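Local coordinates for bacterial leucyl aminopeptidase (Legionella pneumophila, PDB 6ESL), which probably removes amino-terminal residues, leucine among them, from peptides as a secreted zinc aminopeptidase involved in acquiring nutrients during infection of amoebas, at residues B[136-141]-B[366-371]; B[142-147]-B[214-219]. One frame throughout, in Å; residues are numbered along the deposited sequence.

Interaction 1: B[136-141]-B[366-371]; sequences TLTHMT and DKMDLL
Met368 drives the end of its side chain against helix 130-142, between Leu137, Thr138 and Thr141, with no hydrogen bond between the two segments. Its CG stands anti to its own carbonyl carbon (chi1 -68°), and a bend about CG-SD turns CE to the helix surface. SD lies a tight 3.0 Å from Thr141 OG1, a packing contact and not a hydrogen bond, while CG rests 3.8 Å from Thr141 CG2. The methyl CE then ends between two residues of one turn, 3.2 Å from Thr138 OG1 and 4.1 Å from Leu137 CG. Leu137 meets Met368 tip to tip, and its CD2 also touches Leu371 CD1 at 3.8 Å. A long, flexible methionine suits this mixed surface of methyls and hydroxyls.

In the M28 peptidase fold, 366-371 belongs to the connection from strand 346-350 of the mixed sheet to helix 373-391, so the contact joins that connection, which makes a 3-10 turn at 368-370, to helix 130-142. Met376 on helix 373-391 packs on both leucines.

The threonine hydroxyls are held by the helix itself. Thr138 OG1 bonds to Trp134 O. Thr141 OG1 sits between its backbone N and carbonyl carbon and donates to Leu137 O at 2.8 Å, so its proton is spent there and not on the sulfur, which lies off to one side of that bond; that oxygen also takes Thr141 N from the opposite face of its plane. Further out, Asp366 OD1 and OD2 accept from the backbone N atoms of Gly221 and Asp222, in the first turn of helix 220-239, and Asp222 is a zinc ligand.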
loop_
_atom_site.group_PDB
_atom_site.type_symbol
_atom_site.label_atom_id
_atom_site.label_comp_id
_atom_site.label_asym_id
_atom_site.label_seq_id
_atom_site.Cartn_x
_atom_site.Cartn_y
_atom_site.Cartn_z
ATOM N N THR B 136 -23.461 18.897 -15.784
ATOM C CA THR B 136 -22.176 18.817 -16.504
ATOM C C THR B 136 -22.083 17.562 -17.343
ATOM O O THR B 136 -21.681 17.568 -18.518
ATOM C CB THR B 136 -21.021 18.920 -15.515
ATOM O OG1 THR B 136 -21.083 20.188 -14.867
ATOM C CG2 THR B 136 -19.673 18.791 -16.216
ATOM N N LEU B 137 -22.464 16.455 -16.750
ATOM C CA LEU B 137 -22.461 15.136 -17.413
ATOM C C LEU B 137 -23.460 15.083 -18.595
ATOM O O LEU B 137 -23.201 14.499 -19.678
ATOM C CB LEU B 137 -22.739 14.067 -16.393
ATOM C CG LEU B 137 -22.546 12.645 -16.925
ATOM C CD1 LEU B 137 -21.213 12.347 -17.540
ATOM C CD2 LEU B 137 -22.752 11.709 -15.773
ATOM N N THR B 138 -24.604 15.718 -18.385
ATOM C CA THR B 138 -25.573 15.858 -19.477
ATOM C C THR B 138 -24.912 16.547 -20.645
ATOM O O THR B 138 -24.968 16.056 -21.750
ATOM C CB THR B 138 -26.843 16.557 -18.977
ATOM O OG1 THR B 138 -27.435 15.679 -17.993
ATOM C CG2 THR B 138 -27.868 16.892 -20.139
ATOM N N HIS B 139 -24.263 17.661 -20.391
ATOM C CA HIS B 139 -23.641 18.385 -21.510
ATOM C C HIS B 139 -22.503 17.558 -22.118
ATOM O O HIS B 139 -22.420 17.357 -23.336
ATOM C CB HIS B 139 -23.098 19.696 -21.009
ATOM C CG HIS B 139 -22.606 20.569 -22.120
ATOM N ND1 HIS B 139 -21.327 20.443 -22.643
ATOM C CD2 HIS B 139 -23.243 21.496 -22.881
ATOM C CE1 HIS B 139 -21.197 21.282 -23.656
ATOM N NE2 HIS B 139 -22.329 21.936 -23.808
ATOM N N MET B 140 -21.625 16.985 -21.280
ATOM C CA MET B 140 -20.442 16.273 -21.853
ATOM C C MET B 140 -20.895 15.113 -22.690
ATOM O O MET B 140 -20.360 14.914 -23.769
ATOM C CB MET B 140 -19.500 15.771 -20.760
ATOM C CG MET B 140 -18.703 16.885 -20.122
ATOM S SD MET B 140 -17.341 16.276 -19.090
ATOM C CE MET B 140 -16.128 15.686 -20.286
ATOM N N THR B 141 -21.899 14.371 -22.227
ATOM C CA THR B 141 -22.342 13.192 -22.975
ATOM C C THR B 141 -23.144 13.513 -24.253
ATOM O O THR B 141 -23.418 12.629 -25.045
ATOM C CB THR B 141 -23.153 12.229 -22.124
ATOM O OG1 THR B 141 -24.355 12.873 -21.582
ATOM C CG2 THR B 141 -22.327 11.657 -20.939
ATOM N N ASP B 366 -22.379 3.406 -23.033
ATOM C CA ASP B 366 -21.805 3.974 -21.838
ATOM C C ASP B 366 -22.561 5.258 -21.613
ATOM O O ASP B 366 -22.095 6.319 -21.832
ATOM C CB ASP B 366 -20.283 4.181 -21.930
ATOM C CG ASP B 366 -19.673 4.785 -20.664
ATOM O OD1 ASP B 366 -20.334 4.932 -19.645
ATOM O OD2 ASP B 366 -18.532 5.154 -20.699
ATOM N N LYS B 367 -23.758 5.066 -21.087
ATOM C CA LYS B 367 -24.711 6.122 -20.847
ATOM C C LYS B 367 -24.969 6.491 -19.400
ATOM O O LYS B 367 -24.925 5.682 -18.532
ATOM C CB LYS B 367 -26.044 5.762 -21.491
ATOM C CG LYS B 367 -26.024 5.720 -22.995
ATOM C CD LYS B 367 -27.347 5.301 -23.566
ATOM C CE LYS B 367 -27.175 4.744 -24.950
ATOM N NZ LYS B 367 -28.412 4.200 -25.551
ATOM N N MET B 368 -25.418 7.716 -19.239
ATOM C CA MET B 368 -25.675 8.365 -17.985
ATOM C C MET B 368 -26.660 7.612 -17.081
ATOM O O MET B 368 -26.493 7.523 -15.890
ATOM C CB MET B 368 -26.340 9.650 -18.361
ATOM C CG MET B 368 -25.465 10.584 -19.052
ATOM S SD MET B 368 -26.385 12.020 -19.517
ATOM C CE MET B 368 -26.534 12.650 -17.903
ATOM N N ASP B 369 -27.670 7.029 -17.684
ATOM C CA ASP B 369 -28.706 6.296 -16.990
ATOM C C ASP B 369 -28.274 5.043 -16.267
ATOM O O ASP B 369 -29.004 4.565 -15.457
ATOM C CB ASP B 369 -29.897 6.053 -17.890
ATOM C CG ASP B 369 -30.661 7.311 -18.160
ATOM O OD1 ASP B 369 -30.462 8.300 -17.460
ATOM O OD2 ASP B 369 -31.465 7.330 -19.083
ATOM N N LEU B 370 -27.153 4.458 -16.657
ATOM C CA LEU B 370 -26.591 3.331 -15.963
ATOM C C LEU B 370 -25.751 3.756 -14.720
ATOM O O LEU B 370 -25.365 2.934 -13.969
ATOM C CB LEU B 370 -25.812 2.479 -16.945
ATOM C CG LEU B 370 -26.624 2.033 -18.154
ATOM C CD1 LEU B 370 -25.798 1.665 -19.348
ATOM C CD2 LEU B 370 -27.626 0.947 -17.866
ATOM N N LEU B 371 -25.477 5.040 -14.552
ATOM C CA LEU B 371 -24.697 5.584 -13.448
ATOM C C LEU B 371 -25.479 5.938 -12.184
ATOM O O LEU B 371 -26.655 6.022 -12.225
ATOM C CB LEU B 371 -23.862 6.771 -13.879
ATOM C CG LEU B 371 -23.064 6.643 -15.173
ATOM C CD1 LEU B 371 -22.287 7.903 -15.439
ATOM C CD2 LEU B 371 -22.173 5.438 -15.154
#

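Interaction 2: B[142-147]-B[214-219]; sequences SYYNRS and DGRMPG
Arg216 crosses Tyr144 where the loop between helices 130-142 and 151-170 meets the loop after strand 203-209 of the M28 fold, which separates the zinc ligands His209 and Asp222. Arg216 CA lies over a face of the Tyr144 ring, a CH-pi contact 4.1 Å from its centroid. From there CB nears CE1 of the ring, a bend at chi2 brings CD to 3.5 Å from Tyr144 CD1, and NH1 ends on Tyr144 O in a weak bond (3.2 Å, 129°). The same oxygen takes Met217 N in its carbonyl plane.

Arg146 has a guanidinium wide enough to grip two successive carbonyls in its plane: NH1 holds Pro218 O, and NH2 holds Gly219 O almost straight at 3.0 Å. Its NE is held by Met210 O, and a water donates to Tyr143 O and Met217 O and accepts weakly from NH1. Gly219, at the N-cap of helix 220-239, has a positive phi that glycine adopts readily.

Asn145 gives ND2 to Gly215 O at 2.8 Å while OD1 closes an Asx turn with Ser147 N. Ser147 OG donates to Asp214 OD1 from above the carboxylate plane, at 2.7 Å, and that oxygen also forms a salt bridge with Lys150 NZ.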
loop_
_atom_site.group_PDB
_atom_site.type_symbol
_atom_site.label_atom_id
_atom_site.label_comp_id
_atom_site.label_asym_id
_atom_site.label_seq_id
_atom_site.Cartn_x
_atom_site.Cartn_y
_atom_site.Cartn_z
ATOM N N SER B 142 -23.435 14.779 -24.484
ATOM C CA SER B 142 -24.189 15.144 -25.677
ATOM C C SER B 142 -23.293 15.413 -26.842
ATOM O O SER B 142 -23.801 15.392 -27.977
ATOM C CB SER B 142 -25.105 16.330 -25.385
ATOM O OG SER B 142 -24.302 17.472 -25.475
ATOM N N TYR B 143 -21.981 15.464 -26.649
ATOM C CA TYR B 143 -21.094 15.541 -27.803
ATOM C C TYR B 143 -21.173 14.138 -28.450
ATOM O O TYR B 143 -21.257 13.139 -27.736
ATOM C CB TYR B 143 -19.664 15.858 -27.373
ATOM C CG TYR B 143 -19.509 17.211 -26.714
ATOM C CD1 TYR B 143 -19.240 18.345 -27.468
ATOM C CD2 TYR B 143 -19.632 17.352 -25.338
ATOM C CE1 TYR B 143 -19.097 19.583 -26.871
ATOM C CE2 TYR B 143 -19.491 18.586 -24.732
ATOM C CZ TYR B 143 -19.223 19.697 -25.502
ATOM O OH TYR B 143 -19.082 20.928 -24.903
ATOM N N TYR B 144 -21.150 14.059 -29.780
ATOM C CA TYR B 144 -21.238 12.802 -30.502
ATOM C C TYR B 144 -20.127 11.846 -29.965
ATOM O O TYR B 144 -20.357 10.655 -29.727
ATOM C CB TYR B 144 -21.130 13.036 -32.004
ATOM C CG TYR B 144 -21.161 11.788 -32.827
ATOM C CD1 TYR B 144 -22.379 11.158 -33.071
ATOM C CD2 TYR B 144 -19.996 11.201 -33.344
ATOM C CE1 TYR B 144 -22.440 9.973 -33.793
ATOM C CE2 TYR B 144 -20.058 10.028 -34.060
ATOM C CZ TYR B 144 -21.299 9.436 -34.286
ATOM O OH TYR B 144 -21.413 8.253 -34.930
ATOM N N ASN B 145 -18.936 12.426 -29.802
ATOM C CA ASN B 145 -17.830 11.816 -29.006
ATOM C C ASN B 145 -16.937 12.941 -28.559
ATOM O O ASN B 145 -17.186 14.125 -28.900
ATOM C CB ASN B 145 -17.096 10.741 -29.748
ATOM C CG ASN B 145 -16.333 11.283 -31.030
ATOM O OD1 ASN B 145 -15.626 12.353 -31.021
ATOM N ND2 ASN B 145 -16.512 10.552 -32.109
ATOM N N ARG B 146 -15.897 12.601 -27.773
ATOM C CA ARG B 146 -14.925 13.617 -27.351
ATOM C C ARG B 146 -13.518 13.135 -27.647
ATOM O O ARG B 146 -12.562 13.415 -26.892
ATOM C CB ARG B 146 -15.160 13.932 -25.899
ATOM C CG ARG B 146 -16.656 14.209 -25.513
ATOM C CD ARG B 146 -16.763 14.574 -24.049
ATOM N NE ARG B 146 -16.329 13.500 -23.082
ATOM C CZ ARG B 146 -17.118 12.533 -22.610
ATOM N NH1 ARG B 146 -18.385 12.378 -23.043
ATOM N NH2 ARG B 146 -16.690 11.720 -21.644
ATOM N N SER B 147 -13.387 12.460 -28.803
ATOM C CA SER B 147 -12.125 11.997 -29.309
ATOM C C SER B 147 -11.116 13.086 -29.591
ATOM O O SER B 147 -11.451 14.115 -30.216
ATOM C CB SER B 147 -12.364 11.255 -30.587
ATOM O OG SER B 147 -11.175 10.747 -31.163
ATOM N N ASP B 214 -13.498 7.134 -30.796
ATOM C CA ASP B 214 -14.276 7.508 -31.947
ATOM C C ASP B 214 -15.601 6.782 -32.080
ATOM O O ASP B 214 -15.929 5.888 -31.308
ATOM C CB ASP B 214 -13.496 7.329 -33.251
ATOM C CG ASP B 214 -12.211 8.111 -33.285
ATOM O OD1 ASP B 214 -12.273 9.348 -33.135
ATOM O OD2 ASP B 214 -11.141 7.443 -33.417
ATOM N N GLY B 215 -16.412 7.217 -33.074
ATOM C CA GLY B 215 -17.795 6.714 -33.156
ATOM C C GLY B 215 -18.695 7.437 -32.176
ATOM O O GLY B 215 -18.366 8.457 -31.595
ATOM N N ARG B 216 -19.876 6.861 -31.984
ATOM C CA ARG B 216 -20.809 7.432 -31.042
ATOM C C ARG B 216 -20.452 6.960 -29.651
ATOM O O ARG B 216 -20.751 5.829 -29.267
ATOM C CB ARG B 216 -22.226 6.925 -31.305
ATOM C CG ARG B 216 -23.272 7.487 -30.357
ATOM C CD ARG B 216 -23.356 9.001 -30.463
ATOM N NE ARG B 216 -24.342 9.560 -29.544
ATOM C CZ ARG B 216 -24.071 9.951 -28.304
ATOM N NH1 ARG B 216 -22.838 9.845 -27.828
ATOM N NH2 ARG B 216 -25.032 10.447 -27.536
ATOM N N MET B 217 -19.808 7.837 -28.895
ATOM C CA MET B 217 -19.364 7.502 -27.512
ATOM C C MET B 217 -19.789 8.567 -26.544
ATOM O O MET B 217 -19.133 9.564 -26.346
ATOM C CB MET B 217 -17.838 7.388 -27.565
ATOM C CG MET B 217 -17.351 6.301 -28.454
ATOM S SD MET B 217 -17.579 4.678 -27.730
ATOM C CE MET B 217 -17.275 3.594 -29.137
ATOM N N PRO B 218 -20.962 8.384 -25.945
ATOM C CA PRO B 218 -21.359 9.301 -24.857
ATOM C C PRO B 218 -20.363 9.372 -23.684
ATOM O O PRO B 218 -20.286 10.377 -22.993
ATOM C CB PRO B 218 -22.698 8.731 -24.351
ATOM C CG PRO B 218 -23.041 7.656 -25.278
ATOM C CD PRO B 218 -21.854 7.238 -26.100
ATOM N N GLY B 219 -19.630 8.314 -23.465
ATOM C CA GLY B 219 -18.603 8.323 -22.433
ATOM C C GLY B 219 -19.032 8.779 -21.086
ATOM O O GLY B 219 -18.365 9.571 -20.458
HETATM O O HOH W 1 -19.568 12.153 -25.926
#

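Overall arrangement
Both contacts are partly buried, at one side of the catalytic fold, their centres 11 Å apart. Interaction 1 lies on helix 130-142 and interaction 2 on the loop into which that helix runs, so one chain passage is held first by apolar and thioether packing, then by a dense set of hydrogen bonds to backbone carbonyls. The chemistry fits the place: a helix presents side chains, whereas two loops offer backbone groups that need partners. They touch where Thr141 packs on Pro218 and where Met140 O probably accepts a weak bond from Arg146 NH1. Both converge on the start of helix 220-239, and only interaction 2 reaches the second subunit, through Asp214 N to Glu58 of that chain.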